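Local atomic coordinates of FrpC operon protein (Neisseria meningitidis, PDB entry 5EDF), a protein that binds the iron-regulated RTX protein FrpC and is putatively involved in adhesion, its precise function being unknown. Residues A135-R140 with H149-I154; I163-N168 with D176-S181; T180-C185 with Y193-R198. All coordinates share one frame; numbering follows the deposited sequence.

Overall arrangement
The three contacts lie side by side across one antiparallel sheet. Contact 1 pairs strands 133-138 and 150-155, and contact 2 pairs strands 161-167 and 178-186. They are hairpins in series, with centres about 10 Å apart. Strands 150-155 and 161-167 are also neighbours, and Phe151 N lies 2.8 Å from His165 O. Contact 3 shares Thr180 and Ser181 with contact 2 and pairs strand 178-186 with the end of strand 189-193 and the loop after it. Contacts 1 and 3 do not touch. A bound azide ion, probably from the crystallisation liquor, lies about 4 Å from the side chain of Ile154 in contact 1. Leu110, Ser111, Met114 and Ile162 form its pocket.

Contact 1: residues A135-R140 with H149-I154; sequences AYEDKR and HEFYYI
Strands 133-138 and 150-155 form a beta hairpin within the large antiparallel sheet of FrpD. Tyr136 and Tyr152 make a hydrogen-bonded pair, with Tyr136 N to Tyr152 O at 2.8 Å. Asp138 and Glu150 make a second such pair. Glu137 and Phe151 form a non-hydrogen-bonded pair between them. On their face of the sheet, the extended side chain of Glu137 runs beside the Phe151 ring, pointing the same way. Its carboxylate then meets the imidazole of His149. Glu137 OE2 accepts from His149 NE2 at 2.6 Å through its anti lone pair, and the oxygen lies in the ring plane. The carboxylate and imidazole are nearly coplanar, 22° apart. With CG anti to the backbone N (chi1 -161°), the His149 ring swings back toward Glu137. Phe151 CE2 lies over one face of that ring.

The opposite face carries Tyr136, Asp138, Glu150 and Tyr152. Here Tyr136 CE2 packs on Ile154 CD1 at 4.0 Å, and helix 114-120 touches both residues. Arg140 grips the Asp138 carboxylate side-on with NE and NH2, while its backbone N closes an Asx turn on OD1. Asp138 OD2 and Glu150 OE1 are 4.5 Å apart. Arg140, and Arg166 in a salt bridge to Glu150, probably offset these like charges. One water donates to Asp138 OD2 and Glu150 OE1, and accepts from Tyr152 OH at 2.6 Å.

Contact 2: residues I163-N168 with D176-S181; sequences ITHRNN and DSYSTS
His165 and Thr180 meet through their side chains across a non-hydrogen-bonded pair. His165 ND1 and Thr180 OG1 are hydrogen-bonded at 2.8 Å, and the oxygen lies at the edge of the ring. Tyr178 CD2 sits over one face of the imidazole. The two rings are slid apart and barely overlap, with centroids 5.1 Å apart. Tyr178 also receives Asn167: CB makes a CH-pi contact over its face, 3.7 Å from the ring centroid. The Asn167 amide is stacked on the ring, its plane turned by 20°. The Asn167 chi1 of -165° turns CG away from its own N and sends the amide toward Asp176 and Ser177. OD1 accepts from Ser177 N, and ND2 donates to Asp176 OD1 from above the carboxylate plane. Asp176 is poorly ordered and also pairs with Arg169.

Asn168 ND2 bonds Ser179 OG at 2.8 Å. It also reaches Ser177 O, which accepts Asn168 N from the other side of its carbonyl plane. On the face that carries Thr164, Arg166, Ser179 and Ser181, one water joins Thr164 OG1 to Ser181 OG.

Further out, His165 NE2 is held by the backbone N of Leu203, and Leu208 of helix 205-224 packs on Ile163, His165 and Thr180. Backbone pairs Thr164 with Ser181 and Arg166 with Ser179 set the register of this antiparallel beta hairpin.

Contact 3: residues T180-C185 with Y193-R198; sequences TSVGSC and YYPFIR
Val182 and Tyr193 form one antiparallel hydrogen-bonded pair between strand 178-186 and the end of strand 189-193. Val182 N donates to Tyr193 O at 2.9 Å. Tyr193 N returns a bond to Val182 O at 3.0 Å. By Pro195 the second segment is in a loop. Tyr194 CA still makes a CA-H...O contact with Thr180 O, at 3.4 Å. Farther on, a water accepts from Thr180 N and lies 2.8 Å from Pro195 O.

Among the side chains, Val182 and Tyr193 run side by side, pointing the same way. Val182 CB lies over one face of the Tyr193 ring, 3.7 Å from its centroid and 18° off the normal, in a CH-pi contact. The two methyls spread over that same face, CG1 toward CE2 and CG2 toward CE1. Tyr193 CG lies between the backbone N and the carbonyl carbon (chi1 60°), which brings that face to Val182. The Tyr193 hydroxyl bonds ND1 of His212 in helix 205-224.

Tyr194 turns its ring edge to the backbone: Thr180 O lies near the ring plane, 3.3 Å from Tyr194 CD1. Tyr194 CE1 also touches Ser181 CB. Pro195 packs crosswise against Thr180, with CG 3.5 Å from Thr180 CG2, and Pro195 CD touches Val182 CG2.

Next in the chain, the backbone N atoms of Phe196 and Ile197 bond the carboxylate of Asp99 in strand 98-105. At the far end of the first segment, Cys185 forms a disulfide with Cys108. The arrangement is that of an antiparallel hairpin whose second strand ends and passes into the loop leading to helix 205-224, which packs on the sheet.

Contact 1: residues A135-R140 with H149-I154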
loop_
_atom_site.group_PDB
_atom_site.type_symbol
_atom_site.label_atom_id
_atom_site.label_comp_id
_atom_site.label_asym_id
_atom_site.label_seq_id
_atom_site.Cartn_x
_atom_site.Cartn_y
_atom_site.Cartn_z
ATOM N N ALA A 135 13.433 -7.548 -12.653
ATOM C CA ALA A 135 12.255 -7.265 -13.441
ATOM C C ALA A 135 11.936 -8.418 -14.349
ATOM O O ALA A 135 12.841 -9.048 -14.925
ATOM C CB ALA A 135 12.422 -5.995 -14.254
ATOM N N TYR A 136 10.642 -8.704 -14.477
ATOM C CA TYR A 136 10.135 -9.788 -15.323
ATOM C C TYR A 136 8.917 -9.344 -16.095
ATOM O O TYR A 136 8.116 -8.509 -15.613
ATOM C CB TYR A 136 9.742 -11.021 -14.509
ATOM C CG TYR A 136 10.843 -11.628 -13.671
ATOM C CD1 TYR A 136 11.585 -12.711 -14.127
ATOM C CD2 TYR A 136 11.213 -11.063 -12.454
ATOM C CE1 TYR A 136 12.663 -13.221 -13.377
ATOM C CE2 TYR A 136 12.261 -11.587 -11.698
ATOM C CZ TYR A 136 12.978 -12.669 -12.156
ATOM O OH TYR A 136 14.035 -13.199 -11.431
ATOM N N GLU A 137 8.742 -9.926 -17.272
ATOM C CA GLU A 137 7.639 -9.584 -18.141
ATOM C C GLU A 137 7.016 -10.882 -18.618
ATOM O O GLU A 137 7.720 -11.759 -19.148
ATOM C CB GLU A 137 8.094 -8.728 -19.328
ATOM C CG GLU A 137 6.949 -8.215 -20.177
ATOM C CD GLU A 137 7.422 -7.240 -21.264
ATOM O OE1 GLU A 137 8.637 -7.156 -21.502
ATOM O OE2 GLU A 137 6.574 -6.583 -21.882
ATOM N N ASP A 138 5.706 -11.003 -18.421
ATOM C CA ASP A 138 4.964 -12.162 -18.867
ATOM C C ASP A 138 4.244 -11.734 -20.139
ATOM O O ASP A 138 3.341 -10.893 -20.101
ATOM C CB ASP A 138 3.978 -12.596 -17.797
ATOM C CG ASP A 138 3.278 -13.880 -18.125
ATOM O OD1 ASP A 138 3.446 -14.458 -19.228
ATOM O OD2 ASP A 138 2.541 -14.365 -17.223
ATOM N N LYS A 139 4.672 -12.283 -21.262
ATOM C CA LYS A 139 4.047 -12.070 -22.553
ATOM C C LYS A 139 3.610 -13.407 -23.149
ATOM O O LYS A 139 3.537 -13.553 -24.383
ATOM C CB LYS A 139 5.041 -11.382 -23.509
ATOM C CG LYS A 139 5.202 -9.912 -23.262
ATOM C CD LYS A 139 6.296 -9.297 -24.153
ATOM C CE LYS A 139 5.849 -9.046 -25.572
ATOM N NZ LYS A 139 6.931 -8.344 -26.334
ATOM N N ARG A 140 3.323 -14.393 -22.298
ATOM C CA ARG A 140 2.911 -15.684 -22.815
ATOM C C ARG A 140 1.629 -15.585 -23.619
ATOM O O ARG A 140 0.761 -14.750 -23.372
ATOM C CB ARG A 140 2.780 -16.720 -21.714
ATOM C CG ARG A 140 4.083 -17.057 -21.075
ATOM C CD ARG A 140 3.863 -17.948 -19.866
ATOM N NE ARG A 140 3.151 -17.259 -18.792
ATOM C CZ ARG A 140 2.676 -17.851 -17.709
ATOM N NH1 ARG A 140 2.790 -19.150 -17.530
ATOM N NH2 ARG A 140 2.048 -17.110 -16.806
ATOM N N HIS A 149 -0.735 -9.512 -20.317
ATOM C CA HIS A 149 0.530 -8.840 -20.166
ATOM C C HIS A 149 0.721 -8.490 -18.691
ATOM O O HIS A 149 -0.061 -7.717 -18.157
ATOM C CB HIS A 149 0.532 -7.544 -20.990
ATOM C CG HIS A 149 1.898 -7.014 -21.279
ATOM N ND1 HIS A 149 2.102 -5.785 -21.871
ATOM C CD2 HIS A 149 3.124 -7.556 -21.105
ATOM C CE1 HIS A 149 3.398 -5.592 -22.038
ATOM N NE2 HIS A 149 4.042 -6.649 -21.577
ATOM N N GLU A 150 1.749 -9.038 -18.076
ATOM C CA GLU A 150 1.979 -8.833 -16.642
ATOM C C GLU A 150 3.452 -8.589 -16.417
ATOM O O GLU A 150 4.308 -9.069 -17.186
ATOM C CB GLU A 150 1.469 -10.015 -15.831
ATOM C CG GLU A 150 0.153 -10.537 -16.420
ATOM C CD GLU A 150 -0.752 -11.251 -15.453
ATOM O OE1 GLU A 150 -0.236 -11.955 -14.565
ATOM O OE2 GLU A 150 -1.989 -11.115 -15.622
ATOM N N PHE A 151 3.752 -7.780 -15.428
ATOM C CA PHE A 151 5.101 -7.433 -15.016
ATOM C C PHE A 151 5.297 -7.755 -13.544
ATOM O O PHE A 151 4.355 -7.602 -12.732
ATOM C CB PHE A 151 5.326 -5.926 -15.163
ATOM C CG PHE A 151 5.231 -5.427 -16.548
ATOM C CD1 PHE A 151 6.365 -5.401 -17.343
ATOM C CD2 PHE A 151 4.039 -5.007 -17.077
ATOM C CE1 PHE A 151 6.321 -4.941 -18.651
ATOM C CE2 PHE A 151 3.968 -4.543 -18.405
ATOM C CZ PHE A 151 5.126 -4.503 -19.187
ATOM N N TYR A 152 6.493 -8.169 -13.168
ATOM C CA TYR A 152 6.895 -8.398 -11.807
ATOM C C TYR A 152 8.152 -7.643 -11.534
ATOM O O TYR A 152 9.058 -7.662 -12.373
ATOM C CB TYR A 152 7.155 -9.891 -11.537
ATOM C CG TYR A 152 5.973 -10.798 -11.747
ATOM C CD1 TYR A 152 5.164 -11.198 -10.696
ATOM C CD2 TYR A 152 5.643 -11.254 -13.027
ATOM C CE1 TYR A 152 4.081 -12.037 -10.912
ATOM C CE2 TYR A 152 4.553 -12.086 -13.243
ATOM C CZ TYR A 152 3.775 -12.485 -12.186
ATOM O OH TYR A 152 2.732 -13.332 -12.384
ATOM N N TYR A 153 8.244 -7.019 -10.378
ATOM C CA TYR A 153 9.441 -6.405 -9.856
ATOM C C TYR A 153 9.693 -6.983 -8.478
ATOM O O TYR A 153 8.884 -6.789 -7.569
ATOM C CB TYR A 153 9.331 -4.894 -9.858
ATOM C CG TYR A 153 8.900 -4.342 -11.208
ATOM C CD1 TYR A 153 9.790 -4.257 -12.251
ATOM C CD2 TYR A 153 7.607 -3.918 -11.436
ATOM C CE1 TYR A 153 9.392 -3.783 -13.513
ATOM C CE2 TYR A 153 7.209 -3.443 -12.664
ATOM C CZ TYR A 153 8.112 -3.368 -13.700
ATOM O OH TYR A 153 7.719 -2.859 -14.925
ATOM N N ILE A 154 10.811 -7.661 -8.287
ATOM C CA ILE A 154 11.104 -8.418 -7.082
ATOM C C ILE A 154 12.365 -7.888 -6.425
ATOM O O ILE A 154 13.422 -7.859 -7.038
ATOM C CB ILE A 154 11.274 -9.928 -7.389
ATOM C CG1 ILE A 154 10.008 -10.461 -8.033
ATOM C CG2 ILE A 154 11.636 -10.692 -6.128
ATOM C CD1 ILE A 154 10.038 -11.920 -8.391
HETATM O O HOH W 1 1.792 -13.644 -14.797
#

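Contact 2: residues I163-N168 with D176-S181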
loop_
_atom_site.group_PDB
_atom_site.type_symbol
_atom_site.label_atom_id
_atom_site.label_comp_id
_atom_site.label_asym_id
_atom_site.label_seq_id
_atom_site.Cartn_x
_atom_site.Cartn_y
_atom_site.Cartn_z
ATOM N N ILE A 163 6.186 -6.749 -6.518
ATOM C CA ILE A 163 5.252 -5.824 -7.113
ATOM C C ILE A 163 4.794 -6.474 -8.421
ATOM O O ILE A 163 5.606 -6.863 -9.256
ATOM C CB ILE A 163 5.924 -4.486 -7.435
ATOM C CG1 ILE A 163 6.523 -3.839 -6.193
ATOM C CG2 ILE A 163 4.890 -3.557 -8.159
ATOM C CD1 ILE A 163 7.361 -2.539 -6.475
ATOM N N THR A 164 3.481 -6.655 -8.591
ATOM C CA THR A 164 2.906 -7.265 -9.810
ATOM C C THR A 164 1.977 -6.270 -10.459
ATOM O O THR A 164 1.107 -5.709 -9.824
ATOM C CB THR A 164 2.144 -8.545 -9.495
ATOM O OG1 THR A 164 2.933 -9.414 -8.684
ATOM C CG2 THR A 164 1.731 -9.298 -10.779
ATOM N N HIS A 165 2.200 -5.988 -11.728
ATOM C CA HIS A 165 1.437 -4.966 -12.473
ATOM C C HIS A 165 0.897 -5.629 -13.718
ATOM O O HIS A 165 1.672 -6.189 -14.490
ATOM C CB HIS A 165 2.398 -3.823 -12.828
ATOM C CG HIS A 165 1.752 -2.611 -13.424
ATOM N ND1 HIS A 165 0.798 -1.863 -12.757
ATOM C CD2 HIS A 165 1.956 -1.987 -14.608
ATOM C CE1 HIS A 165 0.428 -0.851 -13.524
ATOM N NE2 HIS A 165 1.149 -0.874 -14.634
ATOM N N ARG A 166 -0.416 -5.631 -13.916
ATOM C CA ARG A 166 -1.026 -6.436 -14.963
ATOM C C ARG A 166 -2.149 -5.718 -15.691
ATOM O O ARG A 166 -2.879 -4.905 -15.113
ATOM C CB ARG A 166 -1.558 -7.739 -14.372
ATOM C CG ARG A 166 -2.457 -7.541 -13.174
ATOM C CD ARG A 166 -3.130 -8.814 -12.701
ATOM N NE ARG A 166 -2.269 -10.001 -12.662
ATOM C CZ ARG A 166 -1.672 -10.471 -11.568
ATOM N NH1 ARG A 166 -1.805 -9.858 -10.396
ATOM N NH2 ARG A 166 -0.946 -11.576 -11.648
ATOM N N ASN A 167 -2.316 -6.044 -16.964
ATOM C CA ASN A 167 -3.439 -5.529 -17.726
ATOM C C ASN A 167 -4.636 -6.448 -17.504
ATOM O O ASN A 167 -4.546 -7.651 -17.698
ATOM C CB ASN A 167 -3.127 -5.456 -19.222
ATOM C CG ASN A 167 -4.133 -4.596 -19.989
ATOM O OD1 ASN A 167 -5.142 -4.149 -19.442
ATOM N ND2 ASN A 167 -3.862 -4.377 -21.284
ATOM N N ASN A 168 -5.758 -5.880 -17.086
ATOM C CA ASN A 168 -6.966 -6.644 -16.798
ATOM C C ASN A 168 -7.926 -6.718 -17.971
ATOM O O ASN A 168 -8.939 -7.405 -17.906
ATOM C CB ASN A 168 -7.685 -6.044 -15.601
ATOM C CG ASN A 168 -6.879 -6.183 -14.358
ATOM O OD1 ASN A 168 -6.699 -7.286 -13.864
ATOM N ND2 ASN A 168 -6.317 -5.083 -13.892
ATOM N N ASP A 176 -7.586 -0.588 -22.055
ATOM C CA ASP A 176 -6.516 -1.097 -21.185
ATOM C C ASP A 176 -6.815 -0.632 -19.775
ATOM O O ASP A 176 -7.183 0.520 -19.562
ATOM C CB ASP A 176 -5.125 -0.583 -21.587
ATOM C CG ASP A 176 -4.467 -1.418 -22.682
ATOM O OD1 ASP A 176 -5.121 -2.311 -23.256
ATOM O OD2 ASP A 176 -3.274 -1.165 -22.961
ATOM N N SER A 177 -6.650 -1.537 -18.816
ATOM C CA SER A 177 -6.905 -1.228 -17.418
ATOM C C SER A 177 -5.881 -1.977 -16.571
ATOM O O SER A 177 -6.048 -3.165 -16.300
ATOM C CB SER A 177 -8.327 -1.645 -17.042
ATOM O OG SER A 177 -8.681 -1.178 -15.756
ATOM N N TYR A 178 -4.813 -1.278 -16.179
ATOM C CA TYR A 178 -3.765 -1.908 -15.376
ATOM C C TYR A 178 -4.092 -1.793 -13.903
ATOM O O TYR A 178 -4.699 -0.818 -13.466
ATOM C CB TYR A 178 -2.381 -1.301 -15.670
ATOM C CG TYR A 178 -1.797 -1.852 -16.947
ATOM C CD1 TYR A 178 -2.246 -1.415 -18.176
ATOM C CD2 TYR A 178 -0.838 -2.861 -16.912
ATOM C CE1 TYR A 178 -1.714 -1.950 -19.357
ATOM C CE2 TYR A 178 -0.310 -3.394 -18.072
ATOM C CZ TYR A 178 -0.752 -2.928 -19.273
ATOM O OH TYR A 178 -0.253 -3.461 -20.465
ATOM N N SER A 179 -3.699 -2.809 -13.154
ATOM C CA SER A 179 -3.745 -2.762 -11.695
ATOM C C SER A 179 -2.472 -3.352 -11.105
ATOM O O SER A 179 -1.697 -4.028 -11.797
ATOM C CB SER A 179 -4.956 -3.508 -11.191
ATOM O OG SER A 179 -4.896 -4.852 -11.518
ATOM N N THR A 180 -2.274 -3.131 -9.811
ATOM C CA THR A 180 -1.029 -3.419 -9.130
ATOM C C THR A 180 -1.292 -4.071 -7.789
ATOM O O THR A 180 -2.198 -3.677 -7.043
ATOM C CB THR A 180 -0.252 -2.138 -8.883
ATOM O OG1 THR A 180 -0.057 -1.445 -10.119
ATOM C CG2 THR A 180 1.102 -2.415 -8.259
ATOM N N SER A 181 -0.487 -5.073 -7.459
ATOM C CA SER A 181 -0.464 -5.640 -6.107
ATOM C C SER A 181 0.965 -5.547 -5.579
ATOM O O SER A 181 1.935 -5.688 -6.348
ATOM C CB SER A 181 -0.912 -7.088 -6.099
ATOM O OG SER A 181 0.024 -7.940 -6.717
HETATM O O HOH W 2 2.598 -8.695 -5.971
HETATM O O HOH W 3 -0.620 -10.579 -7.664
#

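Contact 3: residues T180-C185 with Y193-R198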
loop_
_atom_site.group_PDB
_atom_site.type_symbol
_atom_site.label_atom_id
_atom_site.label_comp_id
_atom_site.label_asym_id
_atom_site.label_seq_id
_atom_site.Cartn_x
_atom_site.Cartn_y
_atom_site.Cartn_z
ATOM N N THR A 180 -2.274 -3.131 -9.811
ATOM C CA THR A 180 -1.029 -3.419 -9.130
ATOM C C THR A 180 -1.292 -4.071 -7.789
ATOM O O THR A 180 -2.198 -3.677 -7.043
ATOM C CB THR A 180 -0.252 -2.138 -8.883
ATOM O OG1 THR A 180 -0.057 -1.445 -10.119
ATOM C CG2 THR A 180 1.102 -2.415 -8.259
ATOM N N SER A 181 -0.487 -5.073 -7.459
ATOM C CA SER A 181 -0.464 -5.640 -6.107
ATOM C C SER A 181 0.965 -5.547 -5.579
ATOM O O SER A 181 1.935 -5.688 -6.348
ATOM C CB SER A 181 -0.912 -7.088 -6.099
ATOM O OG SER A 181 0.024 -7.940 -6.717
ATOM N N VAL A 182 1.113 -5.356 -4.277
ATOM C CA VAL A 182 2.408 -5.385 -3.643
ATOM C C VAL A 182 2.315 -6.243 -2.385
ATOM O O VAL A 182 1.467 -6.006 -1.498
ATOM C CB VAL A 182 2.899 -3.996 -3.252
ATOM C CG1 VAL A 182 4.274 -4.102 -2.616
ATOM C CG2 VAL A 182 2.927 -3.064 -4.473
ATOM N N GLY A 183 3.192 -7.231 -2.289
ATOM C CA GLY A 183 3.474 -7.938 -1.050
ATOM C C GLY A 183 4.849 -7.621 -0.576
ATOM O O GLY A 183 5.762 -7.661 -1.385
ATOM N N SER A 184 5.053 -7.339 0.689
ATOM C CA SER A 184 6.357 -6.996 1.192
ATOM C C SER A 184 6.532 -7.378 2.631
ATOM O O SER A 184 5.530 -7.636 3.348
ATOM C CB SER A 184 6.612 -5.504 0.996
ATOM O OG SER A 184 5.776 -4.712 1.845
ATOM N N CYS A 185 7.774 -7.365 3.077
ATOM C CA CYS A 185 8.140 -7.598 4.472
ATOM C C CYS A 185 9.095 -6.492 4.856
ATOM O O CYS A 185 10.085 -6.276 4.163
ATOM C CB CYS A 185 8.799 -8.968 4.643
ATOM S SG CYS A 185 7.684 -10.306 4.049
ATOM N N TYR A 193 -0.702 -4.475 -0.104
ATOM C CA TYR A 193 -1.577 -3.415 -0.573
ATOM C C TYR A 193 -1.762 -3.467 -2.077
ATOM O O TYR A 193 -0.947 -4.030 -2.792
ATOM C CB TYR A 193 -1.023 -2.063 -0.132
ATOM C CG TYR A 193 0.360 -1.687 -0.607
ATOM C CD1 TYR A 193 0.534 -0.860 -1.702
ATOM C CD2 TYR A 193 1.495 -2.130 0.056
ATOM C CE1 TYR A 193 1.806 -0.502 -2.137
ATOM C CE2 TYR A 193 2.762 -1.773 -0.356
ATOM C CZ TYR A 193 2.922 -0.967 -1.461
ATOM O OH TYR A 193 4.150 -0.547 -1.929
ATOM N N TYR A 194 -2.804 -2.815 -2.542
ATOM C CA TYR A 194 -3.128 -2.544 -3.937
ATOM C C TYR A 194 -3.003 -1.033 -4.137
ATOM O O TYR A 194 -3.916 -0.275 -3.774
ATOM C CB TYR A 194 -4.545 -3.008 -4.275
ATOM C CG TYR A 194 -4.787 -4.482 -4.184
ATOM C CD1 TYR A 194 -4.235 -5.361 -5.076
ATOM C CD2 TYR A 194 -5.613 -5.025 -3.185
ATOM C CE1 TYR A 194 -4.434 -6.727 -4.991
ATOM C CE2 TYR A 194 -5.836 -6.394 -3.092
ATOM C CZ TYR A 194 -5.255 -7.248 -3.991
ATOM O OH TYR A 194 -5.480 -8.626 -3.912
ATOM N N PRO A 195 -1.856 -0.570 -4.632
ATOM C CA PRO A 195 -1.679 0.858 -4.807
ATOM C C PRO A 195 -2.280 1.406 -6.094
ATOM O O PRO A 195 -2.617 0.649 -7.013
ATOM C CB PRO A 195 -0.165 1.006 -4.879
ATOM C CG PRO A 195 0.243 -0.244 -5.589
ATOM C CD PRO A 195 -0.671 -1.322 -5.071
ATOM N N PHE A 196 -2.337 2.729 -6.189
ATOM C CA PHE A 196 -2.781 3.375 -7.414
ATOM C C PHE A 196 -4.158 2.868 -7.866
ATOM O O PHE A 196 -4.387 2.627 -9.058
ATOM C CB PHE A 196 -1.747 3.158 -8.531
ATOM C CG PHE A 196 -0.407 3.790 -8.313
ATOM C CD1 PHE A 196 -0.271 5.154 -8.393
ATOM C CD2 PHE A 196 0.753 3.006 -8.144
ATOM C CE1 PHE A 196 0.973 5.753 -8.309
ATOM C CE2 PHE A 196 1.995 3.612 -8.047
ATOM C CZ PHE A 196 2.100 4.959 -8.133
ATOM N N ILE A 197 -5.086 2.700 -6.921
ATOM C CA ILE A 197 -6.324 1.954 -7.228
ATOM C C ILE A 197 -7.196 2.589 -8.305
ATOM O O ILE A 197 -7.953 1.877 -8.972
ATOM C CB ILE A 197 -7.224 1.701 -5.992
ATOM C CG1 ILE A 197 -7.577 2.998 -5.258
ATOM C CG2 ILE A 197 -6.565 0.741 -5.058
ATOM C CD1 ILE A 197 -8.819 2.875 -4.398
ATOM N N ARG A 198 -7.112 3.905 -8.481
ATOM C CA ARG A 198 -7.908 4.557 -9.531
ATOM C C ARG A 198 -7.177 4.717 -10.866
ATOM O O ARG A 198 -7.763 5.207 -11.846
ATOM C CB ARG A 198 -8.390 5.937 -9.090
ATOM C CG ARG A 198 -9.246 5.911 -7.808
ATOM C CD ARG A 198 -10.690 5.525 -8.051
ATOM N NE ARG A 198 -10.881 4.096 -8.276
ATOM C CZ ARG A 198 -11.183 3.196 -7.337
ATOM N NH1 ARG A 198 -11.321 3.558 -6.064
ATOM N NH2 ARG A 198 -11.334 1.914 -7.673
HETATM O O HOH W 4 -4.052 -1.508 -8.011
#